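Side-chain contacts in hydrophilic protein, virA protein (Chromobacterium violaceum, PDB 3BO6), which probably acts as a phosphothreonine lyase effector, removing phosphate from phosphothreonine by elimination rather than hydrolysis: residues A[178-183]-A[188-193]; A[195-200]-A[207-212]; A[138-141]-A[146-149]; A[107-112]-A[156-161]; A[88-93]-A[122-127]. All coordinates share one frame; numbering follows the deposited sequence. Where two conformers were deposited one is given.

Contact 1 (A[178-183]-A[188-193]); sequences ESDVHP and YVSYRN. With SO4 (sulfate ion), chain C.
V181 CG2 comes to the edge of the Y191 ring, near its plane and 4.2 Å from CD2. R192 turns its guanidinium edge to a sulfate instead, NE reaching O1 at 2.9 Å and NH2 reaching O2 at 2.8 Å. The D180 carboxylate lies 37° from that guanidinium plane and crosses the arginine chain: OD1 rests 3.5 Å from R192 CD but 4.6 Å from R192 NE, too far for a salt bridge. S190 OG donates to D180 OD2 over 2.7 Å from the anti side, and H85 ND1 grips the same oxygen. S179 OG meets OD1 from above the carboxylate, so both carboxylate oxygens of D180 are held. At backbone level V181 and Y191 exchange two bonds as a single antiparallel hydrogen-bonded pair. The loop is thereby pinned to edge strand 189-193 of the antiparallel sheet, beside an anion pocket completed by K83, H85, R127 and R199, consistent with the phosphate site of a phosphothreonine lyase.

Contact 2 (A[195-200]-A[207-212]); sequences LRSGRD and QALREE. With SO4 (sulfate ion), chain C.
R196 and E212 form a two-point, side-on salt bridge that ties the loop after strand 189-193 to the N-cap residue of helix 213-219. R196 NE reaches E212 OE2 at 2.8 Å and NH2 reaches E212 OE1 at 2.9 Å, each oxygen using its syn lone pair. The two bonds, one to each oxygen, hold the groups nearly coplanar, with planes 21° apart, and against rotation. The glutamate curls to meet its partner: chi2 of -77° bends the chain, while the arginine bends at chi3. Beside the pair, L209 brings CD2 to 3.6 Å from S197 CB, with S197 OG as close.

Farther out, E212 N bonds to L209 O, tying the acid's backbone to helix 206-210. R196 NH1 has a further partner in Q4 O. S197 OG is held by N193 O and R192 NH1, which fixes the serine's hydroxyl beside L209. Two residues on, R199 NE donates to the sulfate O3, so this loop also supplies one of the sulfate's ligands. A water links the two segments beside the salt bridge, donating to E212 OE2 at 2.7 Å and to R196 O at 3.2 Å.

Contact 3 (A[138-141]-A[146-149]); sequences VKPD and QYSA
Y147 lies across P140, and its side chain can be followed outward over the proline. CB leaves the backbone with CG anti to the carbonyl carbon (chi1 -73°), which swings the ring back over segment 138-141. CG and CD1 pass above P140 CA, and Y147 CE1 is the nearest of the ring carbons to it at 3.5 Å. P140 CB stands over the middle of the same face, 4.1 Å from the Y147 ring centroid and only 8° off its normal, a CH-pi contact. CZ then reaches P140 CD, while V138 CG1 comes to the edge of the ring, near its plane, 3.7 Å from Y147 OH and close to CE1. At the tip, OH takes a hydrogen bond from a water that also donates to V138 O, and it is bonded in addition to D82 of strand 82-86. The ring of F214 also meets that of Y147.

One residue on, D141 grips S148 with both carboxylate oxygens. S148 N donates to D141 OD1 over 2.9 Å along the syn lone pair, a nearly straight bond. S148 OG gives a second bond, to D141 OD2 at 2.7 Å, 27° out of the carboxylate plane. S148 is the N-cap residue of helix 149-168, its side chain capping S151 N, and D141 is the second-shell residue that fixes the capping serine where the loop from strand 134-137 enters that helix.

Contact 4 (A[107-112]-A[156-161]); sequences VDSPID and RQFIEC
An ST turn at S109, in the loop leading to strand 113-117, rests on F158 of helix 149-168. S109 OG accepts from I111 N at 3.0 Å, and this tight turn brings S109, P110 and I111 together around one phenyl ring. P110 covers a face: its CD sits 3.4 Å above the F158 ring plane, displaced toward the rim, and makes a CH-pi contact. P110 CD is 3.7 Å from the centroid of the F158 ring and 23° off the ring normal. P110 CG continues the contact inward to F158 CB. The far end of the ring belongs to the serine, with S109 OG 3.3 Å from F158 CZ, approaching obliquely. I111 comes in obliquely too, its CG1 lying 3.8 Å from F158 CE2. The phenylalanine reaches all three because its CG is anti to the backbone N (chi1 -171°), which carries the ring from the helix toward the loop.

L103 of helix 93-104 also touches F158, so the ring packs against both helix 93-104 and the loop. S109 O is bonded to R70 NH2 on strand 65-70, anchoring the turn to the sheet. Across the two segments the attraction is therefore dispersive and CH-pi in kind, while the hydroxyl against the ring still accepts a bond from I111 N within its own turn.

Contact 5 (A[88-93]-A[122-127]); sequences VQREQV and VDQQSR. With SO4 (sulfate ion), chain C.
R90 reaches across to Q124 and Q125 with hydrogen bonds as the main tie between two surface loops. R90 NH1 donates to Q124 O over 2.8 Å, arriving 44° above the carbonyl plane rather than on a lone pair. The same nitrogen gives a weak bond to Q125 OE1 at 3.3 Å, with the guanidinium and amide planes at 88°, almost perpendicular. Close packing accompanies this: R90 CD lies 3.6 Å from Q124 OE1. The arginine gets there by leaving CB with CG anti to the backbone N (chi1 -179°) and bending only at chi3.

Charge enters within segment 88-93, where R90 NE forms a salt bridge with E91 OE2 at 3.0 Å. A water donates to that OE2 and to Q124 OE1, bridging the loops a second time. The receiving loop is shaped by a type I turn from D123 to S126 and by an Asx turn, D123 OD1 accepting from Q125 N at 2.9 Å.

Beyond the turn, R127 holds the sulfate end-on, NH1 to O3 and NH2 to O1, while its NH2 also meets S179 OG. R90 thus splits its donors, NE to a carboxylate and NH1 to neutral oxygens, making the crossing a polar, water-linked surface tie rather than an apolar one.

Overall arrangement
Contacts 1 and 2 lie about 9 Å apart, centre to centre, and follow one another along the chain; strand 189-193, at one edge of the seven-stranded antiparallel sheet, leads from the first into the second. They bring R192 and R199 onto one sulfate, and contact 5, whose centre is about 17 Å from that of contact 1, adds R127, so segments distant in sequence converge on the probable phosphate pocket. Contacts 3 and 4, their centres about 13 Å apart, share helix 149-168 instead, entered at contact 3 and packed at contact 4, and are joined by the K139-D112 salt bridge. Contact 3 is nested within the loop that contact 4 closes, whereas contacts 4 and 5 interleave along the chain, on opposite sides of its centre.

Contact 1 (A[178-183]-A[188-193])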
# COMPACT_ATOMS: atom_id res chain seq x y z
N GLU A 178 -5.73 12.65 -7.17
CA GLU A 178 -6.93 12.58 -8.00
C GLU A 178 -7.06 11.24 -8.71
O GLU A 178 -8.16 10.85 -9.07
CB GLU A 178 -6.90 13.70 -9.05
CG GLU A 178 -7.35 15.05 -8.53
CD GLU A 178 -8.78 15.04 -8.04
OE1 GLU A 178 -9.71 14.76 -8.84
OE2 GLU A 178 -8.98 15.32 -6.85
N SER A 179 -5.94 10.55 -8.93
CA SER A 179 -5.99 9.26 -9.62
C SER A 179 -6.77 8.18 -8.88
O SER A 179 -7.32 7.27 -9.51
CB SER A 179 -4.58 8.73 -9.87
OG SER A 179 -3.86 8.59 -8.65
N ASP A 180 -6.82 8.27 -7.55
CA ASP A 180 -7.23 7.15 -6.72
C ASP A 180 -8.67 7.26 -6.24
O ASP A 180 -9.30 8.32 -6.35
CB ASP A 180 -6.37 7.11 -5.44
CG ASP A 180 -4.94 6.65 -5.66
OD1 ASP A 180 -4.41 6.56 -6.79
OD2 ASP A 180 -4.31 6.37 -4.61
N VAL A 181 -9.16 6.18 -5.62
CA VAL A 181 -10.46 6.22 -4.93
C VAL A 181 -10.28 5.75 -3.50
O VAL A 181 -9.29 5.09 -3.15
CB VAL A 181 -11.53 5.33 -5.63
CG1 VAL A 181 -11.89 5.90 -7.02
CG2 VAL A 181 -11.06 3.89 -5.73
N HIS A 182 -11.21 6.13 -2.64
CA HIS A 182 -11.19 5.70 -1.25
C HIS A 182 -12.60 5.83 -0.71
O HIS A 182 -13.37 6.67 -1.18
CB HIS A 182 -10.22 6.56 -0.42
CG HIS A 182 -10.66 7.98 -0.27
ND1 HIS A 182 -11.39 8.43 0.81
CD2 HIS A 182 -10.49 9.05 -1.08
CE1 HIS A 182 -11.64 9.72 0.66
NE2 HIS A 182 -11.10 10.12 -0.47
N PRO A 183 -12.94 5.02 0.29
CA PRO A 183 -14.26 5.13 0.94
C PRO A 183 -14.20 6.20 2.03
O PRO A 183 -13.11 6.59 2.45
CB PRO A 183 -14.44 3.76 1.59
CG PRO A 183 -13.05 3.32 1.91
CD PRO A 183 -12.17 3.86 0.79
N TYR A 188 -6.63 8.39 5.24
CA TYR A 188 -5.25 8.54 4.74
C TYR A 188 -4.96 7.67 3.52
O TYR A 188 -4.18 8.05 2.65
CB TYR A 188 -4.24 8.16 5.83
CG TYR A 188 -4.42 8.88 7.15
CD1 TYR A 188 -3.70 10.05 7.42
CD2 TYR A 188 -5.25 8.36 8.14
CE1 TYR A 188 -3.84 10.71 8.64
CE2 TYR A 188 -5.39 9.02 9.36
CZ TYR A 188 -4.69 10.19 9.59
OH TYR A 188 -4.82 10.82 10.81
N VAL A 189 -5.56 6.49 3.47
CA VAL A 189 -5.28 5.51 2.43
C VAL A 189 -6.18 5.69 1.22
O VAL A 189 -7.37 6.04 1.34
CB VAL A 189 -5.42 4.08 3.00
CG1 VAL A 189 -5.25 3.04 1.90
CG2 VAL A 189 -4.40 3.85 4.13
N SER A 190 -5.61 5.46 0.04
CA SER A 190 -6.39 5.40 -1.20
C SER A 190 -5.84 4.33 -2.12
O SER A 190 -4.76 3.78 -1.87
CB SER A 190 -6.46 6.77 -1.90
OG SER A 190 -5.17 7.24 -2.23
N TYR A 191 -6.59 4.01 -3.17
CA TYR A 191 -6.30 2.86 -4.02
C TYR A 191 -6.36 3.16 -5.51
O TYR A 191 -7.19 3.96 -5.96
CB TYR A 191 -7.36 1.79 -3.73
CG TYR A 191 -7.40 0.65 -4.75
CD1 TYR A 191 -6.51 -0.42 -4.66
CD2 TYR A 191 -8.33 0.65 -5.79
CE1 TYR A 191 -6.56 -1.47 -5.57
CE2 TYR A 191 -8.37 -0.39 -6.71
CZ TYR A 191 -7.50 -1.44 -6.59
OH TYR A 191 -7.56 -2.49 -7.50
N ARG A 192 -5.52 2.49 -6.28
CA ARG A 192 -5.79 2.33 -7.71
C ARG A 192 -5.20 1.02 -8.21
O ARG A 192 -4.39 0.38 -7.53
CB ARG A 192 -5.32 3.51 -8.57
CG ARG A 192 -3.83 3.55 -8.83
CD ARG A 192 -3.42 4.79 -9.67
NE ARG A 192 -2.06 4.66 -10.22
CZ ARG A 192 -1.81 4.10 -11.40
NH1 ARG A 192 -2.81 3.65 -12.16
NH2 ARG A 192 -0.55 4.01 -11.83
N ASN A 193 -5.66 0.60 -9.39
CA ASN A 193 -5.06 -0.55 -10.06
C ASN A 193 -4.28 -0.13 -11.30
O ASN A 193 -4.83 0.49 -12.20
CB ASN A 193 -6.13 -1.58 -10.44
CG ASN A 193 -5.52 -2.79 -11.10
OD1 ASN A 193 -5.15 -2.73 -12.28
ND2 ASN A 193 -5.34 -3.87 -10.35
S SO4 C . 1.36 5.68 -8.91
O1 SO4 C . -0.06 6.05 -8.73
O2 SO4 C . 1.48 4.66 -9.94
O3 SO4 C . 2.10 6.86 -9.33
O4 SO4 C . 1.90 5.15 -7.66

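Contact 2 (A[195-200]-A[207-212])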
# COMPACT_ATOMS: atom_id res chain seq x y z
N LEU A 195 -3.13 -1.72 -13.91
CA LEU A 195 -3.43 -2.30 -15.21
C LEU A 195 -4.62 -1.59 -15.85
O LEU A 195 -4.73 -1.53 -17.08
CB LEU A 195 -3.76 -3.79 -15.06
CG LEU A 195 -2.69 -4.70 -14.47
CD1 LEU A 195 -3.16 -6.15 -14.37
CD2 LEU A 195 -1.40 -4.61 -15.28
N ARG A 196 -5.53 -1.08 -15.03
CA ARG A 196 -6.80 -0.58 -15.52
C ARG A 196 -7.13 0.86 -15.11
O ARG A 196 -8.29 1.27 -15.12
CB ARG A 196 -7.94 -1.55 -15.14
CG ARG A 196 -7.77 -2.93 -15.77
CD ARG A 196 -8.84 -3.92 -15.33
NE ARG A 196 -8.64 -4.33 -13.95
CZ ARG A 196 -7.85 -5.33 -13.55
NH1 ARG A 196 -7.19 -6.07 -14.44
NH2 ARG A 196 -7.77 -5.62 -12.25
N SER A 197 -6.11 1.62 -14.74
CA SER A 197 -6.25 3.05 -14.50
C SER A 197 -4.89 3.68 -14.73
O SER A 197 -3.89 2.97 -14.83
CB SER A 197 -6.74 3.33 -13.07
OG SER A 197 -5.74 2.98 -12.11
N GLY A 198 -4.84 5.00 -14.82
CA GLY A 198 -3.55 5.66 -14.93
C GLY A 198 -3.23 6.57 -13.76
O GLY A 198 -4.13 7.11 -13.11
N ARG A 199 -1.94 6.77 -13.47
CA ARG A 199 -1.56 7.72 -12.43
C ARG A 199 -1.96 9.15 -12.77
O ARG A 199 -2.11 9.98 -11.88
CB ARG A 199 -0.07 7.65 -12.06
CG ARG A 199 0.86 8.18 -13.12
CD ARG A 199 2.32 8.19 -12.63
NE ARG A 199 2.72 6.86 -12.20
CZ ARG A 199 3.21 5.92 -13.00
NH1 ARG A 199 3.53 4.73 -12.51
NH2 ARG A 199 3.38 6.19 -14.29
N ASP A 200 -2.17 9.43 -14.06
CA ASP A 200 -2.59 10.77 -14.48
C ASP A 200 -4.07 10.86 -14.75
O ASP A 200 -4.55 11.87 -15.26
CB ASP A 200 -1.78 11.22 -15.69
CG ASP A 200 -0.29 11.09 -15.46
OD1 ASP A 200 0.23 11.77 -14.56
OD2 ASP A 200 0.33 10.29 -16.18
N GLN A 207 -15.29 5.59 -11.23
CA GLN A 207 -16.30 4.53 -11.17
C GLN A 207 -15.68 3.17 -11.49
O GLN A 207 -15.96 2.18 -10.80
CB GLN A 207 -17.47 4.85 -12.10
CG GLN A 207 -18.63 3.87 -11.93
CD GLN A 207 -19.16 3.83 -10.52
OE1 GLN A 207 -19.04 4.80 -9.76
NE2 GLN A 207 -19.75 2.70 -10.14
N ALA A 208 -14.82 3.13 -12.51
CA ALA A 208 -14.14 1.89 -12.86
C ALA A 208 -13.33 1.38 -11.67
O ALA A 208 -13.34 0.17 -11.36
CB ALA A 208 -13.25 2.08 -14.08
N LEU A 209 -12.61 2.28 -10.99
CA LEU A 209 -11.82 1.84 -9.86
C LEU A 209 -12.68 1.36 -8.69
O LEU A 209 -12.35 0.37 -8.04
CB LEU A 209 -10.85 2.93 -9.38
CG LEU A 209 -9.63 3.18 -10.28
CD1 LEU A 209 -8.86 4.41 -9.80
CD2 LEU A 209 -8.71 1.96 -10.32
N ARG A 210 -13.80 2.05 -8.44
CA ARG A 210 -14.71 1.62 -7.35
C ARG A 210 -15.32 0.24 -7.65
O ARG A 210 -15.74 -0.47 -6.73
CB ARG A 210 -15.84 2.63 -7.15
CG ARG A 210 -15.43 3.94 -6.47
CD ARG A 210 -16.67 4.78 -6.15
NE ARG A 210 -17.25 5.37 -7.35
CZ ARG A 210 -17.03 6.63 -7.73
NH1 ARG A 210 -17.58 7.10 -8.84
NH2 ARG A 210 -16.26 7.42 -6.99
N GLU A 211 -15.35 -0.13 -8.92
CA GLU A 211 -15.83 -1.44 -9.34
C GLU A 211 -14.77 -2.55 -9.37
O GLU A 211 -15.10 -3.71 -9.60
CB GLU A 211 -16.58 -1.35 -10.68
CG GLU A 211 -17.82 -0.46 -10.58
CD GLU A 211 -18.62 -0.37 -11.86
OE1 GLU A 211 -18.29 -1.06 -12.85
OE2 GLU A 211 -19.60 0.39 -11.86
N GLU A 212 -13.50 -2.21 -9.14
CA GLU A 212 -12.47 -3.24 -9.07
C GLU A 212 -12.79 -4.24 -7.98
O GLU A 212 -12.97 -3.86 -6.83
CB GLU A 212 -11.11 -2.61 -8.76
CG GLU A 212 -10.46 -1.90 -9.94
CD GLU A 212 -9.83 -2.87 -10.95
OE1 GLU A 212 -9.49 -4.02 -10.57
OE2 GLU A 212 -9.63 -2.46 -12.12
S SO4 C . 1.36 5.68 -8.91
O1 SO4 C . -0.06 6.05 -8.73
O2 SO4 C . 1.48 4.66 -9.94
O3 SO4 C . 2.10 6.86 -9.33
O4 SO4 C . 1.90 5.15 -7.66
O HOH W 1 -10.42 -0.11 -13.15

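Contact 3 (A[138-141]-A[146-149])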
# COMPACT_ATOMS: atom_id res chain seq x y z
N VAL A 138 0.59 -4.38 -3.50
CA VAL A 138 -0.08 -5.59 -3.06
C VAL A 138 0.18 -6.66 -4.11
O VAL A 138 0.17 -6.37 -5.31
CB VAL A 138 -1.60 -5.36 -2.94
CG1 VAL A 138 -2.25 -6.60 -2.33
CG2 VAL A 138 -1.88 -4.13 -2.09
N LYS A 139 0.45 -7.88 -3.66
CA LYS A 139 0.62 -9.02 -4.57
C LYS A 139 -0.27 -10.15 -4.10
O LYS A 139 -0.40 -10.37 -2.90
CB LYS A 139 2.07 -9.50 -4.54
CG LYS A 139 3.11 -8.48 -4.98
CD LYS A 139 4.47 -8.80 -4.35
CE LYS A 139 4.94 -10.22 -4.64
NZ LYS A 139 6.18 -10.57 -3.86
N PRO A 140 -0.87 -10.90 -5.04
CA PRO A 140 -1.56 -12.12 -4.63
C PRO A 140 -0.56 -13.05 -3.93
O PRO A 140 0.62 -13.08 -4.31
CB PRO A 140 -2.03 -12.77 -5.94
CG PRO A 140 -1.65 -11.86 -7.02
CD PRO A 140 -0.85 -10.71 -6.50
N ASP A 141 -1.03 -13.76 -2.92
CA ASP A 141 -0.16 -14.59 -2.09
C ASP A 141 0.19 -15.95 -2.68
O ASP A 141 1.27 -16.48 -2.40
CB ASP A 141 -0.75 -14.78 -0.69
CG ASP A 141 -2.15 -15.36 -0.70
OD1 ASP A 141 -3.00 -14.86 -1.47
OD2 ASP A 141 -2.42 -16.29 0.09
N GLN A 146 -3.32 -16.04 -7.49
CA GLN A 146 -4.66 -15.81 -6.99
C GLN A 146 -4.57 -15.32 -5.55
O GLN A 146 -3.72 -15.77 -4.78
CB GLN A 146 -5.49 -17.08 -7.07
CG GLN A 146 -5.66 -17.55 -8.50
CD GLN A 146 -6.48 -18.80 -8.61
OE1 GLN A 146 -6.75 -19.47 -7.61
NE2 GLN A 146 -6.90 -19.14 -9.83
N TYR A 147 -5.47 -14.41 -5.18
CA TYR A 147 -5.59 -13.98 -3.79
C TYR A 147 -6.38 -15.01 -2.98
O TYR A 147 -7.47 -15.41 -3.36
CB TYR A 147 -6.36 -12.66 -3.71
CG TYR A 147 -5.63 -11.42 -4.18
CD1 TYR A 147 -4.65 -10.83 -3.40
CD2 TYR A 147 -5.96 -10.81 -5.39
CE1 TYR A 147 -4.00 -9.68 -3.82
CE2 TYR A 147 -5.30 -9.67 -5.82
CZ TYR A 147 -4.32 -9.11 -5.03
OH TYR A 147 -3.71 -7.96 -5.49
N SER A 148 -5.86 -15.40 -1.82
CA SER A 148 -6.65 -16.21 -0.90
C SER A 148 -7.52 -15.31 -0.01
O SER A 148 -7.19 -14.14 0.20
CB SER A 148 -5.74 -17.07 -0.01
OG SER A 148 -5.02 -16.28 0.92
N ALA A 149 -8.61 -15.86 0.53
CA ALA A 149 -9.43 -15.10 1.47
C ALA A 149 -8.63 -14.63 2.69
O ALA A 149 -8.79 -13.48 3.13
CB ALA A 149 -10.64 -15.90 1.91
O HOH W 2 -1.65 -6.88 -7.31

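Contact 4 (A[107-112]-A[156-161])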
# COMPACT_ATOMS: atom_id res chain seq x y z
N VAL A 107 7.11 -8.45 10.75
CA VAL A 107 7.20 -9.83 10.27
C VAL A 107 5.82 -10.32 9.79
O VAL A 107 5.71 -11.28 9.00
CB VAL A 107 7.72 -10.76 11.38
CG1 VAL A 107 6.80 -10.73 12.60
CG2 VAL A 107 7.87 -12.18 10.87
N ASP A 108 4.76 -9.68 10.28
CA ASP A 108 3.40 -10.07 9.97
C ASP A 108 2.75 -9.24 8.86
O ASP A 108 1.61 -9.48 8.50
CB ASP A 108 2.53 -10.00 11.24
CG ASP A 108 3.00 -10.94 12.34
OD1 ASP A 108 3.39 -12.09 12.05
OD2 ASP A 108 3.01 -10.50 13.51
N SER A 109 3.48 -8.26 8.32
CA SER A 109 2.90 -7.42 7.29
C SER A 109 2.63 -8.23 6.03
O SER A 109 3.47 -9.03 5.63
CB SER A 109 3.85 -6.28 6.92
OG SER A 109 3.36 -5.64 5.74
N PRO A 110 1.48 -8.00 5.39
CA PRO A 110 1.19 -8.66 4.11
C PRO A 110 1.79 -7.93 2.91
O PRO A 110 1.58 -8.40 1.80
CB PRO A 110 -0.34 -8.60 4.04
CG PRO A 110 -0.67 -7.33 4.72
CD PRO A 110 0.37 -7.14 5.83
N ILE A 111 2.51 -6.83 3.13
CA ILE A 111 3.06 -6.03 2.05
C ILE A 111 4.56 -6.31 1.91
O ILE A 111 5.36 -5.94 2.77
CB ILE A 111 2.81 -4.52 2.29
CG1 ILE A 111 1.30 -4.24 2.41
CG2 ILE A 111 3.50 -3.67 1.19
CD1 ILE A 111 0.47 -4.62 1.17
N ASP A 112 4.94 -6.96 0.81
CA ASP A 112 6.34 -7.30 0.54
C ASP A 112 7.19 -6.13 0.07
O ASP A 112 8.41 -6.17 0.21
CB ASP A 112 6.43 -8.38 -0.54
CG ASP A 112 6.06 -9.76 -0.04
OD1 ASP A 112 6.19 -10.06 1.17
OD2 ASP A 112 5.69 -10.59 -0.91
N ARG A 156 -6.75 -6.13 4.23
CA ARG A 156 -7.75 -5.18 4.67
C ARG A 156 -7.49 -4.77 6.14
O ARG A 156 -7.56 -3.57 6.48
CB ARG A 156 -9.14 -5.77 4.50
CG ARG A 156 -10.26 -4.83 4.93
CD ARG A 156 -11.63 -5.35 4.52
NE ARG A 156 -12.70 -4.52 5.06
CZ ARG A 156 -13.87 -4.31 4.46
NH1 ARG A 156 -14.14 -4.87 3.28
NH2 ARG A 156 -14.79 -3.54 5.03
N GLN A 157 -7.22 -5.75 6.99
CA GLN A 157 -6.91 -5.48 8.39
C GLN A 157 -5.66 -4.59 8.51
O GLN A 157 -5.60 -3.70 9.37
CB GLN A 157 -6.69 -6.80 9.15
CG GLN A 157 -7.99 -7.59 9.40
CD GLN A 157 -8.68 -7.10 10.66
OE1 GLN A 157 -8.10 -7.13 11.74
NE2 GLN A 157 -9.90 -6.64 10.52
N PHE A 158 -4.67 -4.82 7.66
CA PHE A 158 -3.43 -4.04 7.69
C PHE A 158 -3.72 -2.58 7.38
O PHE A 158 -3.23 -1.67 8.06
CB PHE A 158 -2.40 -4.66 6.73
CG PHE A 158 -1.02 -4.08 6.83
CD1 PHE A 158 -0.21 -4.39 7.92
CD2 PHE A 158 -0.51 -3.29 5.82
CE1 PHE A 158 1.09 -3.89 8.01
CE2 PHE A 158 0.79 -2.79 5.88
CZ PHE A 158 1.59 -3.09 6.98
N ILE A 159 -4.54 -2.34 6.36
CA ILE A 159 -4.89 -0.96 5.99
C ILE A 159 -5.63 -0.30 7.15
O ILE A 159 -5.35 0.86 7.49
CB ILE A 159 -5.74 -0.91 4.68
CG1 ILE A 159 -4.83 -0.88 3.45
CG2 ILE A 159 -6.63 0.32 4.66
CD1 ILE A 159 -3.57 -1.69 3.56
N GLU A 160 -6.54 -1.02 7.79
CA GLU A 160 -7.25 -0.45 8.93
C GLU A 160 -6.29 -0.17 10.10
O GLU A 160 -6.46 0.81 10.84
CB GLU A 160 -8.46 -1.33 9.28
CG GLU A 160 -9.54 -1.25 8.17
CD GLU A 160 -10.57 -2.38 8.17
OE1 GLU A 160 -10.48 -3.30 9.01
OE2 GLU A 160 -11.49 -2.33 7.32
N CYS A 161 -5.24 -0.97 10.26
CA CYS A 161 -4.24 -0.70 11.28
C CYS A 161 -3.35 0.50 10.95
O CYS A 161 -2.95 1.26 11.83
CB CYS A 161 -3.37 -1.93 11.45
SG CYS A 161 -2.75 -2.02 13.08

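Contact 5 (A[88-93]-A[122-127])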
# COMPACT_ATOMS: atom_id res chain seq x y z
N VAL A 88 -0.38 11.96 3.95
CA VAL A 88 -0.33 12.79 5.15
C VAL A 88 0.02 14.23 4.78
O VAL A 88 0.36 14.53 3.62
CB VAL A 88 0.67 12.23 6.18
CG1 VAL A 88 0.29 10.82 6.61
CG2 VAL A 88 2.10 12.28 5.65
N GLN A 89 -0.11 15.13 5.73
CA GLN A 89 0.30 16.51 5.48
C GLN A 89 1.77 16.55 5.06
O GLN A 89 2.61 15.87 5.65
CB GLN A 89 0.04 17.36 6.72
CG GLN A 89 -0.20 18.84 6.42
CD GLN A 89 1.09 19.58 6.21
OE1 GLN A 89 2.09 19.28 6.86
NE2 GLN A 89 1.09 20.54 5.29
N ARG A 90 2.08 17.34 4.03
CA ARG A 90 3.41 17.38 3.42
C ARG A 90 4.57 17.50 4.41
O ARG A 90 5.58 16.84 4.26
CB ARG A 90 3.47 18.51 2.39
CG ARG A 90 4.82 18.65 1.66
CD ARG A 90 4.76 19.70 0.54
NE ARG A 90 4.36 21.02 1.04
CZ ARG A 90 3.87 21.99 0.27
NH1 ARG A 90 3.73 21.79 -1.04
NH2 ARG A 90 3.54 23.16 0.80
N GLU A 91 4.41 18.33 5.43
CA GLU A 91 5.49 18.56 6.39
C GLU A 91 5.61 17.48 7.48
O GLU A 91 6.53 17.52 8.31
CB GLU A 91 5.33 19.95 7.04
CG GLU A 91 5.74 21.12 6.13
CD GLU A 91 4.72 21.46 5.05
OE1 GLU A 91 3.52 21.55 5.37
OE2 GLU A 91 5.12 21.65 3.88
N GLN A 92 4.70 16.51 7.46
CA GLN A 92 4.64 15.47 8.50
C GLN A 92 5.13 14.08 8.05
O GLN A 92 4.96 13.10 8.76
CB GLN A 92 3.22 15.37 9.07
CG GLN A 92 2.78 16.64 9.82
CD GLN A 92 1.35 16.60 10.31
OE1 GLN A 92 0.68 15.58 10.21
NE2 GLN A 92 0.87 17.73 10.82
N VAL A 93 5.75 14.00 6.88
CA VAL A 93 6.21 12.69 6.40
C VAL A 93 7.16 11.96 7.36
O VAL A 93 6.99 10.78 7.61
CB VAL A 93 6.75 12.77 4.96
CG1 VAL A 93 7.30 11.44 4.52
CG2 VAL A 93 5.63 13.21 4.02
N VAL A 122 11.98 15.54 -3.83
CA VAL A 122 10.75 15.65 -4.60
C VAL A 122 10.39 17.11 -4.94
O VAL A 122 10.71 18.06 -4.20
CB VAL A 122 9.59 14.95 -3.84
CG1 VAL A 122 9.16 15.81 -2.64
CG2 VAL A 122 8.42 14.67 -4.77
N ASP A 123 9.72 17.27 -6.08
CA ASP A 123 9.03 18.52 -6.41
C ASP A 123 7.97 18.72 -5.32
O ASP A 123 7.11 17.87 -5.13
CB ASP A 123 8.41 18.33 -7.80
CG ASP A 123 7.30 19.33 -8.13
OD1 ASP A 123 7.08 20.32 -7.41
OD2 ASP A 123 6.63 19.09 -9.16
N GLN A 124 8.02 19.85 -4.60
CA GLN A 124 7.15 20.02 -3.44
C GLN A 124 5.67 20.12 -3.78
O GLN A 124 4.84 20.03 -2.89
CB GLN A 124 7.57 21.22 -2.60
CG GLN A 124 8.94 21.09 -1.95
CD GLN A 124 8.99 20.04 -0.85
OE1 GLN A 124 8.27 20.13 0.15
NE2 GLN A 124 9.84 19.03 -1.02
N GLN A 125 5.34 20.34 -5.06
CA GLN A 125 3.94 20.42 -5.48
C GLN A 125 3.48 19.14 -6.16
O GLN A 125 2.33 19.06 -6.62
CB GLN A 125 3.70 21.60 -6.44
CG GLN A 125 4.07 22.96 -5.88
CD GLN A 125 3.51 23.21 -4.50
OE1 GLN A 125 4.20 23.75 -3.63
NE2 GLN A 125 2.26 22.81 -4.28
N SER A 126 4.36 18.15 -6.23
CA SER A 126 4.03 16.86 -6.84
C SER A 126 2.86 16.15 -6.15
O SER A 126 2.65 16.29 -4.94
CB SER A 126 5.25 15.93 -6.80
OG SER A 126 4.91 14.64 -7.30
N ARG A 127 2.13 15.35 -6.93
CA ARG A 127 1.09 14.50 -6.37
C ARG A 127 1.61 13.49 -5.33
O ARG A 127 0.83 12.96 -4.55
CB ARG A 127 0.33 13.78 -7.50
CG ARG A 127 1.19 12.78 -8.28
CD ARG A 127 0.36 12.17 -9.41
NE ARG A 127 -0.49 11.04 -9.01
CZ ARG A 127 -0.05 9.80 -8.86
NH1 ARG A 127 1.25 9.54 -9.01
NH2 ARG A 127 -0.89 8.83 -8.54
S SO4 C . 1.36 5.68 -8.91
O1 SO4 C . -0.06 6.05 -8.73
O2 SO4 C . 1.48 4.66 -9.94
O3 SO4 C . 2.10 6.86 -9.33
O4 SO4 C . 1.90 5.15 -7.66
O HOH W 3 7.75 21.04 3.09